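Putative DNA protection protein (Streptomyces coelicolor, PDB 4CYB) probably oxidises and stores iron as a twelve-subunit Dps protein of the ferritin family, the kind of cage thought to shield DNA from oxidative damage. Local coordinates at residues Gln4-Val9 with Pro90-Glu95; Thr35-Asp40 with Glu95-Pro100. All blocks are in the same frame, centred on the assembly; numbering follows the deposited sequence.

Contact 1. Residues Gln4-Val9 with Pro90-Glu95; sequences QEFGTV and PRHVAE
Phe6 and His92 meet as a T-shaped (edge-to-face) aromatic pair, a compact example of how one ring can tie an N-terminal loop to a distant helix. The imidazole supplies the edge: its CE1 stands 3.3 Å above the phenyl plane, over the centre of the ring, and lies 3.5 Å from Phe6 CZ. The planes are turned at 72° and the ring centroids are 4.4 Å apart. The C-H between the two imidazole nitrogens, probably polarised by them, points at the face of the phenyl ring. The two side chains approach from opposite directions, each with CG anti to its own backbone N (chi1 -177° for Phe6, -164° for His92), which lets the rings span the 10.4 Å between the CA atoms of Phe6 and His92.

Behind the phenyl ring, a type II beta turn from Glu5 to Thr8 fixes the loop. Gly7 occupies its positive-phi corner, a conformation that favours glycine. Thr8 OG1 closes the turn with a hydrogen bond of 2.8 Å to Glu5 O, received on a carbonyl lone pair. Gln4 NE2 adds only weak bonds to Thr8 O and Thr8 OG1, and is also bonded to Gly83 O. On the other side, His92 is held in the first turn of helix 90-96, where Ala94 N bonds Pro90 O at 3.0 Å.

Phe6 also rests on Asn29 of helix 18-48, while His92 packs on Val87 in the loop leading into helix 90-96. Just before the turn, Gln4 pairs antiparallel with a strand of the second subunit, extending the sheet across the interface.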
ATOM      1  N   GLN J   4      23.985 -35.822  -2.090  1.00 29.13           N
ATOM      2  CA  GLN J   4      23.019 -36.449  -2.993  1.00 29.85           C
ATOM      3  C   GLN J   4      23.485 -36.173  -4.401  1.00 31.31           C
ATOM      4  O   GLN J   4      23.771 -35.017  -4.721  1.00 28.07           O
ATOM      5  CB  GLN J   4      21.586 -35.899  -2.764  1.00 26.46           C
ATOM      6  CG  GLN J   4      20.553 -36.508  -3.759  1.00 25.44           C
ATOM      7  CD  GLN J   4      19.130 -36.065  -3.504  1.00 28.36           C
ATOM      8  OE1 GLN J   4      18.855 -35.299  -2.586  1.00 32.82           O
ATOM      9  NE2 GLN J   4      18.215 -36.528  -4.321  1.00 26.25           N
ATOM     10  N   GLU J   5      23.559 -37.204  -5.249  1.00 28.46           N
ATOM     11  CA  GLU J   5      23.986 -37.046  -6.624  1.00 31.37           C
ATOM     12  C   GLU J   5      22.894 -36.449  -7.444  1.00 27.79           C
ATOM     13  O   GLU J   5      21.709 -36.765  -7.230  1.00 26.93           O
ATOM     14  CB  GLU J   5      24.360 -38.423  -7.281  1.00 34.03           C
ATOM     15  CG  GLU J   5      25.560 -39.125  -6.613  1.00 40.67           C
ATOM     16  CD  GLU J   5      26.923 -38.493  -6.913  1.00 55.89           C
ATOM     17  OE1 GLU J   5      27.135 -37.968  -8.043  1.00 59.76           O
ATOM     18  OE2 GLU J   5      27.808 -38.532  -6.017  1.00 63.37           O
ATOM     19  N   PHE J   6      23.292 -35.617  -8.408  1.00 27.13           N
ATOM     20  CA  PHE J   6      22.351 -35.155  -9.402  1.00 26.78           C
ATOM     21  C   PHE J   6      21.735 -36.371 -10.142  1.00 27.42           C
ATOM     22  O   PHE J   6      22.427 -37.394 -10.330  1.00 28.31           O
ATOM     23  CB  PHE J   6      23.003 -34.147 -10.382  1.00 27.64           C
ATOM     24  CG  PHE J   6      22.026 -33.589 -11.376  1.00 27.09           C
ATOM     25  CD1 PHE J   6      21.732 -34.293 -12.567  1.00 28.09           C
ATOM     26  CD2 PHE J   6      21.343 -32.383 -11.111  1.00 25.72           C
ATOM     27  CE1 PHE J   6      20.787 -33.800 -13.443  1.00 27.25           C
ATOM     28  CE2 PHE J   6      20.396 -31.898 -11.980  1.00 27.51           C
ATOM     29  CZ  PHE J   6      20.125 -32.586 -13.170  1.00 27.51           C
ATOM     30  N   GLY J   7      20.476 -36.266 -10.535  1.00 25.79           N
ATOM     31  CA  GLY J   7      19.758 -37.341 -11.245  1.00 27.57           C
ATOM     32  C   GLY J   7      19.288 -38.507 -10.383  1.00 34.51           C
ATOM     33  O   GLY J   7      18.902 -39.542 -10.928  1.00 32.59           O
ATOM     34  N   THR J   8      19.300 -38.342  -9.052  1.00 30.62           N
ATOM     35  CA  THR J   8      18.662 -39.292  -8.123  1.00 30.11           C
ATOM     36  C   THR J   8      17.487 -38.649  -7.378  1.00 33.59           C
ATOM     37  O   THR J   8      17.378 -37.416  -7.344  1.00 28.26           O
ATOM     38  CB  THR J   8      19.650 -39.789  -7.044  1.00 31.12           C
ATOM     39  OG1 THR J   8      20.034 -38.710  -6.184  1.00 30.89           O
ATOM     40  CG2 THR J   8      20.907 -40.425  -7.675  1.00 32.03           C
ATOM     41  N   VAL J   9      16.644 -39.469  -6.745  1.00 29.65           N
ATOM     42  CA  VAL J   9      15.630 -38.957  -5.808  1.00 29.19           C
ATOM     43  C   VAL J   9      15.856 -39.616  -4.441  1.00 33.17           C
ATOM     44  O   VAL J   9      16.367 -40.788  -4.349  1.00 31.95           O
ATOM     45  CB  VAL J   9      14.178 -39.174  -6.308  1.00 29.24           C
ATOM     46  CG1 VAL J   9      13.883 -38.381  -7.569  1.00 27.46           C
ATOM     47  CG2 VAL J   9      13.865 -40.679  -6.502  1.00 32.68           C
ATOM     48  N   PRO J  90      24.836 -22.563 -14.289  1.00 22.43           N
ATOM     49  CA  PRO J  90      24.524 -22.480 -15.732  1.00 24.98           C
ATOM     50  C   PRO J  90      25.399 -23.389 -16.649  1.00 25.02           C
ATOM     51  O   PRO J  90      24.992 -23.706 -17.790  1.00 23.69           O
ATOM     52  CB  PRO J  90      24.788 -21.007 -16.083  1.00 25.93           C
ATOM     53  CG  PRO J  90      25.702 -20.506 -15.011  1.00 25.87           C
ATOM     54  CD  PRO J  90      25.350 -21.271 -13.752  1.00 24.42           C
ATOM     55  N   ARG J  91      26.560 -23.815 -16.161  1.00 23.11           N
ATOM     56  CA  ARG J  91      27.389 -24.714 -16.974  1.00 22.72           C
ATOM     57  C   ARG J  91      26.779 -26.093 -17.047  1.00 25.83           C
ATOM     58  O   ARG J  91      27.004 -26.820 -18.037  1.00 24.50           O
ATOM     59  CB  ARG J  91      28.831 -24.743 -16.437  1.00 23.65           C
ATOM     60  CG  ARG J  91      29.555 -23.422 -16.836  1.00 23.75           C
ATOM     61  CD  ARG J  91      30.822 -23.142 -15.995  1.00 27.73           C
ATOM     62  NE  ARG J  91      30.434 -22.713 -14.644  1.00 24.83           N
ATOM     63  CZ  ARG J  91      31.193 -21.992 -13.808  1.00 27.38           C
ATOM     64  NH1 ARG J  91      32.409 -21.648 -14.155  1.00 25.86           N
ATOM     65  NH2 ARG J  91      30.742 -21.681 -12.591  1.00 25.02           N
ATOM     66  N   HIS J  92      26.007 -26.463 -16.019  1.00 23.95           N
ATOM     67  CA  HIS J  92      25.192 -27.677 -16.109  1.00 22.52           C
ATOM     68  C   HIS J  92      23.981 -27.492 -16.991  1.00 23.73           C
ATOM     69  O   HIS J  92      23.656 -28.353 -17.822  1.00 25.27           O
ATOM     70  CB  HIS J  92      24.846 -28.181 -14.703  1.00 21.52           C
ATOM     71  CG  HIS J  92      24.348 -29.610 -14.667  1.00 24.35           C
ATOM     72  ND1 HIS J  92      23.700 -30.130 -13.601  1.00 24.54           N
ATOM     73  CD2 HIS J  92      24.390 -30.621 -15.637  1.00 23.50           C
ATOM     74  CE1 HIS J  92      23.392 -31.413 -13.848  1.00 25.81           C
ATOM     75  NE2 HIS J  92      23.803 -31.714 -15.100  1.00 22.74           N
ATOM     76  N   VAL J  93      23.270 -26.353 -16.838  1.00 23.03           N
ATOM     77  CA  VAL J  93      22.150 -26.023 -17.729  1.00 23.61           C
ATOM     78  C   VAL J  93      22.534 -26.221 -19.205  1.00 22.15           C
ATOM     79  O   VAL J  93      21.768 -26.799 -19.965  1.00 23.91           O
ATOM     80  CB  VAL J  93      21.674 -24.550 -17.467  1.00 22.55           C
ATOM     81  CG1 VAL J  93      20.808 -23.983 -18.618  1.00 22.04           C
ATOM     82  CG2 VAL J  93      20.919 -24.480 -16.112  1.00 24.31           C
ATOM     83  N   ALA J  94      23.746 -25.745 -19.545  1.00 24.63           N
ATOM     84  CA  ALA J  94      24.347 -25.814 -20.907  1.00 25.80           C
ATOM     85  C   ALA J  94      24.366 -27.229 -21.456  1.00 28.63           C
ATOM     86  O   ALA J  94      24.137 -27.456 -22.643  1.00 31.15           O
ATOM     87  CB  ALA J  94      25.765 -25.218 -20.901  1.00 22.61           C
ATOM     88  N   GLU J  95      24.567 -28.186 -20.563  1.00 25.89           N
ATOM     89  CA  GLU J  95      24.691 -29.574 -20.950  1.00 27.47           C
ATOM     90  C   GLU J  95      23.362 -30.274 -21.120  1.00 32.76           C
ATOM     91  O   GLU J  95      23.328 -31.351 -21.725  1.00 31.73           O
ATOM     92  CB  GLU J  95      25.545 -30.348 -19.960  1.00 24.79           C
ATOM     93  CG  GLU J  95      26.965 -29.805 -19.859  1.00 27.01           C
ATOM     94  CD  GLU J  95      27.667 -30.343 -18.627  1.00 29.76           C
ATOM     95  OE1 GLU J  95      26.983 -30.897 -17.733  1.00 32.55           O
ATOM     96  OE2 GLU J  95      28.898 -30.185 -18.503  1.00 31.67           O
TER

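Contact 2. Residues Thr35-Asp40 with Glu95-Pro100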
ATOM      1  N   THR J  35      14.156 -23.164 -19.753  1.00 19.46           N
ATOM      2  CA  THR J  35      13.575 -21.951 -19.213  1.00 20.11           C
ATOM      3  C   THR J  35      14.696 -21.050 -18.657  1.00 20.22           C
ATOM      4  O   THR J  35      14.616 -19.819 -18.785  1.00 21.13           O
ATOM      5  CB  THR J  35      12.580 -22.263 -18.091  1.00 20.25           C
ATOM      6  OG1 THR J  35      11.484 -23.029 -18.616  1.00 22.97           O
ATOM      7  CG2 THR J  35      11.997 -20.933 -17.503  1.00 22.11           C
ATOM      8  N   ARG J  36      15.704 -21.632 -18.036  1.00 19.09           N
ATOM      9  CA  ARG J  36      16.921 -20.825 -17.702  1.00 19.51           C
ATOM     10  C   ARG J  36      17.531 -20.082 -18.899  1.00 23.61           C
ATOM     11  O   ARG J  36      17.829 -18.875 -18.820  1.00 19.48           O
ATOM     12  CB  ARG J  36      17.987 -21.656 -16.995  1.00 21.72           C
ATOM     13  CG  ARG J  36      17.551 -22.210 -15.653  1.00 22.06           C
ATOM     14  CD  ARG J  36      17.915 -21.202 -14.581  1.00 21.66           C
ATOM     15  NE  ARG J  36      19.346 -20.929 -14.498  1.00 22.95           N
ATOM     16  CZ  ARG J  36      20.198 -21.717 -13.837  1.00 25.45           C
ATOM     17  NH1 ARG J  36      19.750 -22.832 -13.249  1.00 24.19           N
ATOM     18  NH2 ARG J  36      21.501 -21.427 -13.821  1.00 23.87           N
ATOM     19  N   ILE J  37      17.640 -20.763 -20.062  1.00 19.71           N
ATOM     20  CA  ILE J  37      18.194 -20.073 -21.241  1.00 18.36           C
ATOM     21  C   ILE J  37      17.208 -18.968 -21.705  1.00 18.67           C
ATOM     22  O   ILE J  37      17.624 -17.889 -22.085  1.00 21.21           O
ATOM     23  CB  ILE J  37      18.384 -21.100 -22.409  1.00 18.25           C
ATOM     24  CG1 ILE J  37      19.321 -22.221 -21.926  1.00 19.81           C
ATOM     25  CG2 ILE J  37      18.890 -20.391 -23.672  1.00 19.16           C
ATOM     26  CD1 ILE J  37      20.708 -21.710 -21.574  1.00 20.84           C
ATOM     27  N   LEU J  38      15.915 -19.250 -21.662  1.00 18.74           N
ATOM     28  CA  LEU J  38      14.898 -18.322 -22.146  1.00 19.48           C
ATOM     29  C   LEU J  38      14.845 -17.074 -21.249  1.00 19.96           C
ATOM     30  O   LEU J  38      14.790 -15.955 -21.761  1.00 19.98           O
ATOM     31  CB  LEU J  38      13.525 -19.001 -22.243  1.00 19.76           C
ATOM     32  CG  LEU J  38      12.436 -18.036 -22.729  1.00 20.88           C
ATOM     33  CD1 LEU J  38      12.862 -17.331 -24.026  1.00 21.39           C
ATOM     34  CD2 LEU J  38      11.138 -18.852 -22.945  1.00 20.75           C
ATOM     35  N   HIS J  39      15.005 -17.278 -19.942  1.00 17.67           N
ATOM     36  CA  HIS J  39      15.068 -16.101 -19.033  1.00 20.35           C
ATOM     37  C   HIS J  39      16.239 -15.206 -19.457  1.00 20.91           C
ATOM     38  O   HIS J  39      16.130 -13.984 -19.564  1.00 18.82           O
ATOM     39  CB  HIS J  39      15.270 -16.561 -17.570  1.00 18.51           C
ATOM     40  CG  HIS J  39      15.656 -15.402 -16.667  1.00 18.17           C
ATOM     41  ND1 HIS J  39      14.742 -14.509 -16.176  1.00 21.15           N
ATOM     42  CD2 HIS J  39      16.887 -14.927 -16.336  1.00 18.97           C
ATOM     43  CE1 HIS J  39      15.406 -13.530 -15.473  1.00 17.76           C
ATOM     44  NE2 HIS J  39      16.703 -13.793 -15.561  1.00 21.46           N
ATOM     45  N   ASP J  40      17.406 -15.821 -19.631  1.00 19.85           N
ATOM     46  CA  ASP J  40      18.604 -15.099 -19.977  1.00 19.53           C
ATOM     47  C   ASP J  40      18.524 -14.496 -21.386  1.00 18.17           C
ATOM     48  O   ASP J  40      19.078 -13.440 -21.626  1.00 19.34           O
ATOM     49  CB  ASP J  40      19.825 -16.012 -19.812  1.00 20.02           C
ATOM     50  CG  ASP J  40      20.190 -16.216 -18.305  1.00 24.73           C
ATOM     51  OD1 ASP J  40      19.603 -15.523 -17.387  1.00 28.33           O
ATOM     52  OD2 ASP J  40      21.074 -17.072 -18.023  1.00 26.66           O
ATOM     53  N   GLU J  95      24.567 -28.186 -20.563  1.00 25.89           N
ATOM     54  CA  GLU J  95      24.691 -29.574 -20.950  1.00 27.47           C
ATOM     55  C   GLU J  95      23.362 -30.274 -21.120  1.00 32.76           C
ATOM     56  O   GLU J  95      23.328 -31.351 -21.725  1.00 31.73           O
ATOM     57  CB  GLU J  95      25.545 -30.348 -19.960  1.00 24.79           C
ATOM     58  CG  GLU J  95      26.965 -29.805 -19.859  1.00 27.01           C
ATOM     59  CD  GLU J  95      27.667 -30.343 -18.627  1.00 29.76           C
ATOM     60  OE1 GLU J  95      26.983 -30.897 -17.733  1.00 32.55           O
ATOM     61  OE2 GLU J  95      28.898 -30.185 -18.503  1.00 31.67           O
ATOM     62  N   ILE J  96      22.272 -29.674 -20.613  1.00 26.62           N
ATOM     63  CA  ILE J  96      20.963 -30.302 -20.619  1.00 23.66           C
ATOM     64  C   ILE J  96      20.033 -29.634 -21.655  1.00 25.00           C
ATOM     65  O   ILE J  96      19.177 -30.316 -22.317  1.00 23.90           O
ATOM     66  CB  ILE J  96      20.293 -30.197 -19.209  1.00 24.78           C
ATOM     67  CG1 ILE J  96      21.086 -31.003 -18.160  1.00 27.73           C
ATOM     68  CG2 ILE J  96      18.802 -30.643 -19.281  1.00 24.04           C
ATOM     69  CD1 ILE J  96      20.628 -30.777 -16.708  1.00 24.58           C
ATOM     70  N   THR J  97      20.167 -28.311 -21.827  1.00 24.07           N
ATOM     71  CA  THR J  97      19.177 -27.577 -22.660  1.00 23.19           C
ATOM     72  C   THR J  97      19.311 -27.958 -24.141  1.00 24.52           C
ATOM     73  O   THR J  97      20.403 -28.332 -24.602  1.00 24.43           O
ATOM     74  CB  THR J  97      19.369 -26.046 -22.548  1.00 24.85           C
ATOM     75  OG1 THR J  97      18.328 -25.367 -23.283  1.00 23.79           O
ATOM     76  CG2 THR J  97      20.793 -25.614 -23.068  1.00 26.68           C
ATOM     77  N   THR J  98      18.221 -27.858 -24.890  1.00 24.72           N
ATOM     78  CA  THR J  98      18.378 -27.890 -26.325  1.00 27.09           C
ATOM     79  C   THR J  98      18.068 -26.535 -27.007  1.00 28.32           C
ATOM     80  O   THR J  98      17.948 -26.457 -28.225  1.00 26.60           O
ATOM     81  CB  THR J  98      17.512 -29.001 -26.944  1.00 25.49           C
ATOM     82  OG1 THR J  98      16.164 -28.827 -26.552  1.00 26.13           O
ATOM     83  CG2 THR J  98      18.018 -30.423 -26.514  1.00 29.17           C
ATOM     84  N   VAL J  99      17.945 -25.453 -26.231  1.00 24.73           N
ATOM     85  CA  VAL J  99      17.769 -24.136 -26.833  1.00 24.12           C
ATOM     86  C   VAL J  99      19.136 -23.658 -27.329  1.00 25.33           C
ATOM     87  O   VAL J  99      20.054 -23.528 -26.530  1.00 25.73           O
ATOM     88  CB  VAL J  99      17.213 -23.079 -25.796  1.00 22.54           C
ATOM     89  CG1 VAL J  99      17.018 -21.714 -26.474  1.00 23.45           C
ATOM     90  CG2 VAL J  99      15.914 -23.594 -25.202  1.00 19.74           C
ATOM     91  N   PRO J 100      19.252 -23.320 -28.639  1.00 24.77           N
ATOM     92  CA  PRO J 100      20.545 -22.959 -29.240  1.00 27.60           C
ATOM     93  C   PRO J 100      21.123 -21.676 -28.633  1.00 29.27           C
ATOM     94  O   PRO J 100      20.365 -20.763 -28.214  1.00 28.67           O
ATOM     95  CB  PRO J 100      20.204 -22.751 -30.757  1.00 26.69           C
ATOM     96  CG  PRO J 100      18.958 -23.574 -30.954  1.00 30.53           C
ATOM     97  CD  PRO J 100      18.181 -23.415 -29.659  1.00 26.02           C
TER
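Ile37, on helix 18-48, fits against Thr97 and Val99 of segment 95-100, with its two branches divided between them. Van der Waals packing carries the contact: Ile37 CG2 lies 3.6 Å from Val99 CG1, the side chains sliding past each other in opposite directions. Ile37 CG2 lies anti to its backbone N, which directs this methyl to valine and leaves CG1 for the threonine. Ile37 CG1 lies 3.6 Å from Thr97 OG1 and 3.9 Å from Thr97 CG2, the two side chains crossing at about a right angle.

Polar bonds lie alongside. Thr97 OG1 accepts from Val99 N at 3.0 Å and a nearly straight 166°, forming an ST turn, and is also hydrogen-bonded to Asp34 OD1, which also binds Thr98 N. An alanine in place of Thr97 would lack the hydroxyl and is likely to leave Val99 N without its turn partner and Asp34 OD1 with one bond fewer, setting the valine less firmly against Ile37.

Ile37 also touches Val93 of helix 90-96 and Arg91 of the second subunit. The short helix thus lies against helix 18-48 at a subunit interface, as in the Dps four-helix bundle, whose long crossover carries it.

Contacts 1 and 2 have centres about 14 Å apart and share helix 90-96, with Glu95 common to both. Along the chain their segments alternate: 4-9, then 35-40, then 90-95 running into 95-100, so one connection between helices 54-81 and 109-136 is pinned to two earlier parts of the chain. Contact 1 lies farther out, about 16 Å from the chain centre, whereas contact 2 is buried at about 7 Å. They also touch directly: Phe6 CZ lies 4.0 Å from Ile96 CD1. Both border the second subunit, which places this joint between tail, short helix and bundle at the two-fold interface with that subunit, away from the iron-binding residues.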